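Local coordinates for protein cellulase (Bacillus sp. BG-CS10, PDB 5E09) that probably hydrolyses beta-1,4-glucosidic bonds in cellulose as a halophilic, trimodular family 5 endoglucanase that also carries a family 46 carbohydrate-binding module, at residues H224-W229 with G273-D278; Q247-T252 with E294-H299; L269-L274 with M308-G313. One frame throughout, in Å; residues are numbered along the deposited sequence.

How the contacts relate
All three contacts lie in the catalytic beta/alpha barrel. Contact 1 joins the loops that follow strands 219-225 and 267-272. Contact 2 joins helices 243-261 and 286-302 on the outside of the barrel. Contact 3 pairs strands 267-272 and 306-311. Along the chain the segments of contact 2 alternate with those of contacts 1 and 3. Contacts 1 and 3 share Gly273 and Leu274, and their centres are about 9 Å apart. They meet where Tyr226 OH bonds Glu271 OE1, at the C-terminal strand ends, where family 5 enzymes have their active site. Contact 2, centred about 13 Å from contact 1 and 15 Å from contact 3, lies in the outer helix layer. Its Leu296 touches Phe272 of contact 3.

Contact 1 of 3, residues H224-W229 with G273-D278; sequences HYYGFW and GLLGFD
Tyr226 lies across the backbone of Gly273, Leu274 and Leu275. Its CB touches CD1 of Leu275 at 3.9 Å. CG stays near the same methyl, which approaches the ring obliquely, and the two side chains cross at about a right angle. Farther out, Tyr226 CD1 lies 3.8 Å from Gly273 C. Tyr226 CE1 passes 4.0 Å from Gly273 N. Leu274 N sits at the ring edge, near its plane. At the tip, the Tyr226 OH is hydrogen-bonded to Glu271 OE1. The side chain leaves the backbone with CG opposite the carbonyl carbon (chi1 -79°), which lays the ring along the Gly273 peptide.

The backbones are held loosely. Gly273 N donates a weak bond to Tyr225 O at 3.5 Å. Leu275 N donates another weak one to Tyr226 O. A CA-H contact from Tyr226 CA to Gly273 O, at 3.3 Å, lies between them. Farther along the chain, Leu275 CD2 meets the edge of the Trp229 indole, 3.9 Å from Trp229 CD1. Trp229 also touches Trp476, in the C-terminal carbohydrate-binding region.

The contact thus joins the loops after the sixth and seventh barrel strands mainly through apolar packing and weak backbone bonds. Beyond the contact, the Tyr226 hydroxyl ties the first loop to the carboxylate of Glu271, on strand 267-272.

Contact 2 of 3, residues Q247-T252 with E294-H299; sequences QDIIDT and EFLIHH
Ile249 is the main bump of helix 247-252 and points at helix 294-299. Its CD1 presses on the edge of the Phe295 ring, 3.6 Å from Phe295 CD2. The same methyl also comes within 4.2 Å of Leu296 CB, so it fits between these two consecutive side chains. The CG2 branch takes a second hollow, 4.0 Å from Leu296 CD1 and 4.3 Å from His299 CB. The first torsion (chi1 -67°) decides where each branch goes. CG2, opposite the backbone N, heads for Leu296 and His299. CG1, opposite the carbonyl carbon, carries CD1 to Phe295.

Ile250 fills the neighbouring groove. Its CG1 sits over one face of the His299 imidazole in a CH-pi contact, 4.2 Å from the ring centroid and 16° off the normal. Its CD1 runs on to the Phe295 edge, 4.1 Å from Phe295 CZ. His298 CD2 lies on the other face of the imidazole. Within the second helix, His299 CD2 lies over the rim of one Phe295 face, 3.3 Å above the plane. Phe241 adds an edge-to-face contact to Phe295.

No hydrogen bond crosses the interface. The axes of the two segments approach to 10.2 Å and cross at -16°, nearly parallel. This is the packing of neighbouring helices in the outer layer of a TIM barrel, here those that follow the sixth and seventh strands.

Contact 3 of 3, residues L269-L274 with M308-G313; sequences LGEFGL and MLWDNG
Glu271 and Trp310 lie side by side and point the same way. Their carboxylate and indole planes are 23° apart. Glu271 OE1 is 3.8 Å above one face of the Trp310 indole, toward its rim. Asn312 N lies over the opposite face. The two side chains come nearest at Glu271 CD and Trp310 CE3, 3.7 Å apart. Phe272 brings the second ring. Leu309 CD1 sits over one of its faces, and Met308 N, of a selenomethionine, lies in the ring plane at the edge. Phe272 CE1 is 3.3 Å from Leu309 N, and Phe272 CZ is 3.9 Å from Leu309 CB. CG of Phe272 stands between the backbone N and the carbonyl carbon (chi1 74°), which turns the ring back across the neighbouring strand. The ring also touches Phe293 and Leu296 of helix 286-302.

The strands run parallel, the axes of their short segments 38° apart. Met308 N donates to Leu269 O at 3.0 Å. Trp310 N donates to Phe272 O, also at 3.0 Å and nearly straight. Between them the bond from Phe272 N to Met308 O is long and weak. Gly270 O and Met308 O lie close, but as two acceptors they cannot bond. Asn22 ND2, from strand 20-23, bonds both Gly270 O and Leu309 O and so bridges the two strands.

These two strands, with helix 286-302 between them in the chain, form a beta-alpha-beta unit of the barrel. Family 5 enzymes carry their nucleophilic glutamate at the end of the seventh strand. Glu271 stands there, consistent with that role. Its carboxylate is held by Arg59 through a salt bridge and by Tyr226 through a hydrogen bond, while the Trp310 ring covers one side. Together these would restrict its rotation.

Contact 1 of 3, residues H224-W229 with G273-D278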
loop_
_atom_site.group_PDB
_atom_site.type_symbol
_atom_site.label_atom_id
_atom_site.label_comp_id
_atom_site.label_asym_id
_atom_site.label_seq_id
_atom_site.Cartn_x
_atom_site.Cartn_y
_atom_site.Cartn_z
ATOM N N HIS A 224 4.871 4.067 9.792
ATOM C CA HIS A 224 4.429 3.595 8.487
ATOM C C HIS A 224 3.970 2.151 8.604
ATOM O O HIS A 224 4.427 1.425 9.482
ATOM C CB HIS A 224 5.549 3.706 7.449
ATOM C CG HIS A 224 5.905 5.113 7.090
ATOM N ND1 HIS A 224 6.941 5.424 6.231
ATOM C CD2 HIS A 224 5.368 6.295 7.470
ATOM C CE1 HIS A 224 7.024 6.731 6.102
ATOM N NE2 HIS A 224 6.084 7.288 6.844
ATOM N N TYR A 225 3.076 1.729 7.716
ATOM C CA TYR A 225 2.570 0.362 7.756
ATOM C C TYR A 225 2.139 -0.125 6.376
ATOM O O TYR A 225 1.376 0.538 5.687
ATOM C CB TYR A 225 1.399 0.256 8.732
ATOM C CG TYR A 225 0.976 -1.167 8.979
ATOM C CD1 TYR A 225 1.723 -1.991 9.812
ATOM C CD2 TYR A 225 -0.156 -1.696 8.372
ATOM C CE1 TYR A 225 1.353 -3.294 10.042
ATOM C CE2 TYR A 225 -0.536 -3.004 8.597
ATOM C CZ TYR A 225 0.221 -3.797 9.436
ATOM O OH TYR A 225 -0.148 -5.099 9.670
ATOM N N TYR A 226 2.621 -1.298 5.984
ATOM C CA TYR A 226 2.367 -1.802 4.640
ATOM C C TYR A 226 1.857 -3.230 4.654
ATOM O O TYR A 226 1.885 -3.918 3.637
ATOM C CB TYR A 226 3.633 -1.702 3.791
ATOM C CG TYR A 226 3.873 -0.303 3.286
ATOM C CD1 TYR A 226 3.277 0.136 2.107
ATOM C CD2 TYR A 226 4.672 0.588 3.994
ATOM C CE1 TYR A 226 3.477 1.423 1.640
ATOM C CE2 TYR A 226 4.877 1.879 3.536
ATOM C CZ TYR A 226 4.277 2.291 2.357
ATOM O OH TYR A 226 4.480 3.570 1.886
ATOM N N GLY A 227 1.398 -3.666 5.820
ATOM C CA GLY A 227 0.746 -4.951 5.956
ATOM C C GLY A 227 1.699 -6.078 6.284
ATOM O O GLY A 227 2.880 -6.038 5.929
ATOM N N PHE A 228 1.165 -7.077 6.980
ATOM C CA PHE A 228 1.859 -8.325 7.236
ATOM C C PHE A 228 2.539 -8.808 5.955
ATOM O O PHE A 228 1.876 -9.110 4.961
ATOM C CB PHE A 228 0.875 -9.363 7.771
ATOM C CG PHE A 228 1.508 -10.664 8.147
ATOM C CD1 PHE A 228 2.538 -10.706 9.071
ATOM C CD2 PHE A 228 1.059 -11.853 7.590
ATOM C CE1 PHE A 228 3.124 -11.911 9.429
ATOM C CE2 PHE A 228 1.640 -13.065 7.940
ATOM C CZ PHE A 228 2.675 -13.093 8.861
ATOM N N TRP A 229 3.868 -8.864 5.999
ATOM C CA TRP A 229 4.698 -9.005 4.802
ATOM C C TRP A 229 4.288 -10.083 3.779
ATOM O O TRP A 229 4.162 -9.776 2.595
ATOM C CB TRP A 229 6.158 -9.236 5.222
ATOM C CG TRP A 229 7.054 -9.423 4.045
ATOM C CD1 TRP A 229 7.483 -8.456 3.180
ATOM C CD2 TRP A 229 7.610 -10.654 3.581
ATOM N NE1 TRP A 229 8.274 -9.012 2.206
ATOM C CE2 TRP A 229 8.370 -10.367 2.429
ATOM C CE3 TRP A 229 7.541 -11.980 4.025
ATOM C CZ2 TRP A 229 9.062 -11.344 1.719
ATOM C CZ3 TRP A 229 8.227 -12.955 3.319
ATOM C CH2 TRP A 229 8.977 -12.631 2.178
ATOM N N GLY A 273 -0.370 1.266 2.746
ATOM C CA GLY A 273 -0.672 0.664 1.465
ATOM C C GLY A 273 -0.345 -0.809 1.596
ATOM O O GLY A 273 -0.305 -1.346 2.701
ATOM N N LEU A 274 -0.117 -1.472 0.474
ATOM C CA LEU A 274 0.403 -2.829 0.503
ATOM C C LEU A 274 1.708 -2.846 -0.283
ATOM O O LEU A 274 1.787 -2.273 -1.366
ATOM C CB LEU A 274 -0.610 -3.824 -0.073
ATOM C CG LEU A 274 -1.830 -4.116 0.804
ATOM C CD1 LEU A 274 -2.886 -4.865 0.011
ATOM C CD2 LEU A 274 -1.421 -4.917 2.039
ATOM N N LEU A 275 2.728 -3.483 0.282
ATOM C CA LEU A 275 4.065 -3.496 -0.303
ATOM C C LEU A 275 4.052 -3.955 -1.759
ATOM O O LEU A 275 4.702 -3.350 -2.619
ATOM C CB LEU A 275 4.982 -4.401 0.515
ATOM C CG LEU A 275 6.446 -3.981 0.594
ATOM C CD1 LEU A 275 6.545 -2.647 1.308
ATOM C CD2 LEU A 275 7.271 -5.042 1.302
ATOM N N GLY A 276 3.287 -5.012 -2.029
ATOM C CA GLY A 276 3.170 -5.561 -3.369
ATOM C C GLY A 276 2.777 -4.558 -4.440
ATOM O O GLY A 276 3.076 -4.763 -5.620
ATOM N N PHE A 277 2.121 -3.470 -4.037
ATOM C CA PHE A 277 1.727 -2.422 -4.978
ATOM C C PHE A 277 2.929 -1.821 -5.710
ATOM O O PHE A 277 2.773 -1.244 -6.787
ATOM C CB PHE A 277 0.956 -1.306 -4.266
ATOM C CG PHE A 277 -0.452 -1.681 -3.884
ATOM C CD1 PHE A 277 -0.988 -2.908 -4.249
ATOM C CD2 PHE A 277 -1.241 -0.799 -3.163
ATOM C CE1 PHE A 277 -2.281 -3.250 -3.897
ATOM C CE2 PHE A 277 -2.539 -1.137 -2.808
ATOM C CZ PHE A 277 -3.059 -2.365 -3.177
ATOM N N ASP A 278 4.121 -1.945 -5.133
ATOM C CA ASP A 278 5.325 -1.465 -5.810
ATOM C C ASP A 278 5.542 -2.233 -7.117
ATOM O O ASP A 278 5.936 -1.661 -8.133
ATOM C CB ASP A 278 6.542 -1.579 -4.895
ATOM C CG ASP A 278 6.565 -0.494 -3.831
ATOM O OD1 ASP A 278 5.911 0.553 -4.037
ATOM O OD2 ASP A 278 7.231 -0.688 -2.791
#

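Contact 2 of 3, residues Q247-T252 with E294-H299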
loop_
_atom_site.group_PDB
_atom_site.type_symbol
_atom_site.label_atom_id
_atom_site.label_comp_id
_atom_site.label_asym_id
_atom_site.label_seq_id
_atom_site.Cartn_x
_atom_site.Cartn_y
_atom_site.Cartn_z
ATOM N N GLN A 247 -4.342 -10.085 12.719
ATOM C CA GLN A 247 -3.730 -10.052 14.037
ATOM C C GLN A 247 -2.523 -9.133 14.047
ATOM O O GLN A 247 -2.266 -8.456 15.044
ATOM C CB GLN A 247 -3.324 -11.453 14.488
ATOM C CG GLN A 247 -3.043 -11.550 15.979
ATOM C CD GLN A 247 -4.235 -11.120 16.818
ATOM O OE1 GLN A 247 -5.360 -11.562 16.586
ATOM N NE2 GLN A 247 -3.996 -10.249 17.794
ATOM N N ASP A 248 -1.789 -9.108 12.934
ATOM C CA ASP A 248 -0.648 -8.209 12.805
ATOM C C ASP A 248 -1.104 -6.756 12.875
ATOM O O ASP A 248 -0.467 -5.919 13.534
ATOM C CB ASP A 248 0.104 -8.459 11.504
ATOM C CG ASP A 248 1.420 -7.718 11.453
ATOM O OD1 ASP A 248 2.366 -8.155 12.145
ATOM O OD2 ASP A 248 1.505 -6.696 10.734
ATOM N N ILE A 249 -2.212 -6.454 12.203
ATOM C CA ILE A 249 -2.793 -5.113 12.332
ATOM C C ILE A 249 -3.163 -4.774 13.792
ATOM O O ILE A 249 -2.765 -3.720 14.344
ATOM C CB ILE A 249 -4.037 -4.969 11.444
ATOM C CG1 ILE A 249 -3.629 -5.034 9.968
ATOM C CG2 ILE A 249 -4.777 -3.677 11.764
ATOM C CD1 ILE A 249 -4.785 -5.164 9.009
ATOM N N ILE A 250 -3.909 -5.682 14.413
ATOM C CA ILE A 250 -4.388 -5.477 15.777
ATOM C C ILE A 250 -3.244 -5.260 16.766
ATOM O O ILE A 250 -3.257 -4.290 17.521
ATOM C CB ILE A 250 -5.259 -6.661 16.241
ATOM C CG1 ILE A 250 -6.617 -6.614 15.540
ATOM C CG2 ILE A 250 -5.451 -6.638 17.750
ATOM C CD1 ILE A 250 -7.542 -7.725 15.947
ATOM N N ASP A 251 -2.257 -6.152 16.752
ATOM C CA ASP A 251 -1.104 -6.039 17.643
ATOM C C ASP A 251 -0.333 -4.743 17.395
ATOM O O ASP A 251 -0.058 -3.967 18.339
ATOM C CB ASP A 251 -0.165 -7.241 17.472
ATOM C CG ASP A 251 -0.819 -8.563 17.863
ATOM O OD1 ASP A 251 -1.872 -8.540 18.539
ATOM O OD2 ASP A 251 -0.275 -9.629 17.503
ATOM N N THR A 252 0.004 -4.508 16.124
ATOM C CA THR A 252 0.779 -3.327 15.759
ATOM C C THR A 252 0.159 -2.060 16.326
ATOM O O THR A 252 0.805 -1.295 17.066
ATOM C CB THR A 252 0.907 -3.171 14.232
ATOM O OG1 THR A 252 1.583 -4.312 13.684
ATOM C CG2 THR A 252 1.684 -1.909 13.891
ATOM N N GLU A 294 -10.408 -2.269 4.480
ATOM C CA GLU A 294 -11.579 -2.060 5.340
ATOM C C GLU A 294 -11.240 -2.357 6.807
ATOM O O GLU A 294 -11.509 -1.548 7.714
ATOM C CB GLU A 294 -12.748 -2.939 4.870
ATOM C CG GLU A 294 -14.107 -2.595 5.485
ATOM C CD GLU A 294 -14.343 -3.268 6.824
ATOM O OE1 GLU A 294 -13.779 -4.364 7.055
ATOM O OE2 GLU A 294 -15.091 -2.694 7.647
ATOM N N PHE A 295 -10.642 -3.523 7.030
ATOM C CA PHE A 295 -10.214 -3.922 8.366
ATOM C C PHE A 295 -9.236 -2.906 8.983
ATOM O O PHE A 295 -9.449 -2.386 10.096
ATOM C CB PHE A 295 -9.582 -5.309 8.289
ATOM C CG PHE A 295 -9.342 -5.948 9.619
ATOM C CD1 PHE A 295 -10.345 -6.666 10.248
ATOM C CD2 PHE A 295 -8.105 -5.856 10.230
ATOM C CE1 PHE A 295 -10.120 -7.271 11.477
ATOM C CE2 PHE A 295 -7.871 -6.458 11.452
ATOM C CZ PHE A 295 -8.878 -7.166 12.078
ATOM N N LEU A 296 -8.174 -2.617 8.236
ATOM C CA LEU A 296 -7.144 -1.679 8.675
ATOM C C LEU A 296 -7.718 -0.328 9.098
ATOM O O LEU A 296 -7.434 0.162 10.200
ATOM C CB LEU A 296 -6.110 -1.463 7.566
ATOM C CG LEU A 296 -5.030 -0.417 7.864
ATOM C CD1 LEU A 296 -4.241 -0.795 9.113
ATOM C CD2 LEU A 296 -4.096 -0.224 6.674
ATOM N N ILE A 297 -8.517 0.282 8.227
ATOM C CA ILE A 297 -9.013 1.618 8.535
ATOM C C ILE A 297 -10.016 1.577 9.698
ATOM O O ILE A 297 -10.054 2.507 10.514
ATOM C CB ILE A 297 -9.624 2.288 7.296
ATOM C CG1 ILE A 297 -8.513 2.553 6.277
ATOM C CG2 ILE A 297 -10.298 3.606 7.669
ATOM C CD1 ILE A 297 -8.996 3.057 4.939
ATOM N N HIS A 298 -10.787 0.494 9.810
ATOM C CA HIS A 298 -11.625 0.330 10.996
ATOM C C HIS A 298 -10.788 0.414 12.270
ATOM O O HIS A 298 -11.112 1.178 13.195
ATOM C CB HIS A 298 -12.376 -1.000 10.974
ATOM C CG HIS A 298 -13.027 -1.344 12.280
ATOM N ND1 HIS A 298 -13.824 -0.457 12.970
ATOM C CD2 HIS A 298 -13.002 -2.482 13.016
ATOM C CE1 HIS A 298 -14.261 -1.031 14.078
ATOM N NE2 HIS A 298 -13.777 -2.260 14.129
ATOM N N HIS A 299 -9.702 -0.353 12.327
ATOM C CA HIS A 299 -8.947 -0.397 13.580
ATOM C C HIS A 299 -8.134 0.886 13.839
ATOM O O HIS A 299 -7.939 1.290 15.006
ATOM C CB HIS A 299 -8.069 -1.642 13.607
ATOM C CG HIS A 299 -8.836 -2.891 13.917
ATOM N ND1 HIS A 299 -9.273 -3.197 15.188
ATOM C CD2 HIS A 299 -9.284 -3.885 13.114
ATOM C CE1 HIS A 299 -9.941 -4.336 15.159
ATOM N NE2 HIS A 299 -9.963 -4.777 13.915
#

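Contact 3 of 3, residues L269-L274 with M308-G313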
loop_
_atom_site.group_PDB
_atom_site.type_symbol
_atom_site.label_atom_id
_atom_site.label_comp_id
_atom_site.label_asym_id
_atom_site.label_seq_id
_atom_site.Cartn_x
_atom_site.Cartn_y
_atom_site.Cartn_z
ATOM N N LEU A 269 -0.097 7.823 10.893
ATOM C CA LEU A 269 0.334 6.772 9.991
ATOM C C LEU A 269 0.699 7.439 8.666
ATOM O O LEU A 269 -0.120 7.520 7.757
ATOM C CB LEU A 269 -0.768 5.723 9.809
ATOM C CG LEU A 269 -0.408 4.487 8.987
ATOM C CD1 LEU A 269 0.815 3.804 9.573
ATOM C CD2 LEU A 269 -1.579 3.526 8.947
ATOM N N GLY A 270 1.924 7.939 8.573
ATOM C CA GLY A 270 2.316 8.801 7.469
ATOM C C GLY A 270 2.294 8.159 6.097
ATOM O O GLY A 270 2.188 8.850 5.080
ATOM N N GLU A 271 2.421 6.836 6.066
ATOM C CA GLU A 271 2.265 6.067 4.840
ATOM C C GLU A 271 1.585 4.752 5.146
ATOM O O GLU A 271 1.922 4.084 6.129
ATOM C CB GLU A 271 3.614 5.785 4.167
ATOM C CG GLU A 271 4.393 7.004 3.735
ATOM C CD GLU A 271 5.670 6.638 3.014
ATOM O OE1 GLU A 271 5.814 5.451 2.647
ATOM O OE2 GLU A 271 6.530 7.528 2.822
ATOM N N PHE A 272 0.625 4.374 4.311
ATOM C CA PHE A 272 0.143 3.003 4.332
ATOM C C PHE A 272 -0.249 2.576 2.926
ATOM O O PHE A 272 -0.403 3.404 2.030
ATOM C CB PHE A 272 -1.018 2.830 5.323
ATOM C CG PHE A 272 -2.320 3.418 4.864
ATOM C CD1 PHE A 272 -2.599 4.763 5.060
ATOM C CD2 PHE A 272 -3.282 2.619 4.268
ATOM C CE1 PHE A 272 -3.802 5.301 4.651
ATOM C CE2 PHE A 272 -4.492 3.155 3.855
ATOM C CZ PHE A 272 -4.751 4.497 4.046
ATOM N N GLY A 273 -0.370 1.266 2.746
ATOM C CA GLY A 273 -0.672 0.664 1.465
ATOM C C GLY A 273 -0.345 -0.809 1.596
ATOM O O GLY A 273 -0.305 -1.346 2.701
ATOM N N LEU A 274 -0.117 -1.472 0.474
ATOM C CA LEU A 274 0.403 -2.829 0.503
ATOM C C LEU A 274 1.708 -2.846 -0.283
ATOM O O LEU A 274 1.787 -2.273 -1.366
ATOM C CB LEU A 274 -0.610 -3.824 -0.073
ATOM C CG LEU A 274 -1.830 -4.116 0.804
ATOM C CD1 LEU A 274 -2.886 -4.865 0.011
ATOM C CD2 LEU A 274 -1.421 -4.917 2.039
HETATM N N MSE A 308 -2.546 8.331 6.210
HETATM C CA MSE A 308 -2.231 8.998 4.946
HETATM C C MSE A 308 -1.786 8.001 3.870
HETATM O O MSE A 308 -0.704 7.417 3.963
HETATM C CB MSE A 308 -1.141 10.051 5.159
HETATM C CG MSE A 308 -1.394 10.969 6.343
HETATM SE SE MSE A 308 -0.125 12.420 6.430
HETATM C CE MSE A 308 -0.951 13.624 5.137
ATOM N N LEU A 309 -2.619 7.825 2.850
ATOM C CA LEU A 309 -2.408 6.807 1.825
ATOM C C LEU A 309 -1.201 7.107 0.943
ATOM O O LEU A 309 -1.028 8.233 0.476
ATOM C CB LEU A 309 -3.666 6.684 0.958
ATOM C CG LEU A 309 -3.619 5.813 -0.300
ATOM C CD1 LEU A 309 -3.639 4.338 0.066
ATOM C CD2 LEU A 309 -4.766 6.170 -1.240
ATOM N N TRP A 310 -0.369 6.097 0.715
ATOM C CA TRP A 310 0.761 6.257 -0.192
ATOM C C TRP A 310 0.290 6.108 -1.634
ATOM O O TRP A 310 -0.235 5.062 -2.016
ATOM C CB TRP A 310 1.868 5.238 0.105
ATOM C CG TRP A 310 2.999 5.322 -0.880
ATOM C CD1 TRP A 310 3.295 4.426 -1.873
ATOM C CD2 TRP A 310 3.961 6.368 -0.992
ATOM N NE1 TRP A 310 4.388 4.848 -2.583
ATOM C CE2 TRP A 310 4.821 6.052 -2.058
ATOM C CE3 TRP A 310 4.195 7.553 -0.275
ATOM C CZ2 TRP A 310 5.889 6.857 -2.442
ATOM C CZ3 TRP A 310 5.256 8.361 -0.655
ATOM C CH2 TRP A 310 6.089 8.009 -1.729
ATOM N N ASP A 311 0.473 7.159 -2.427
ATOM C CA ASP A 311 0.035 7.160 -3.820
ATOM C C ASP A 311 1.165 7.627 -4.727
ATOM O O ASP A 311 1.403 8.823 -4.848
ATOM C CB ASP A 311 -1.191 8.060 -3.990
ATOM C CG ASP A 311 -1.901 7.863 -5.335
ATOM O OD1 ASP A 311 -1.275 7.366 -6.303
ATOM O OD2 ASP A 311 -3.101 8.222 -5.413
ATOM N N ASN A 312 1.849 6.682 -5.369
ATOM C CA ASN A 312 3.008 7.003 -6.203
ATOM C C ASN A 312 2.614 7.376 -7.629
ATOM O O ASN A 312 3.475 7.543 -8.496
ATOM C CB ASN A 312 3.999 5.828 -6.228
ATOM C CG ASN A 312 3.402 4.547 -6.818
ATOM O OD1 ASN A 312 2.388 4.573 -7.519
ATOM N ND2 ASN A 312 4.047 3.417 -6.540
ATOM N N GLY A 313 1.309 7.487 -7.863
ATOM C CA GLY A 313 0.779 7.722 -9.193
ATOM C C GLY A 313 -0.148 6.609 -9.656
ATOM O O GLY A 313 -0.823 6.738 -10.679
#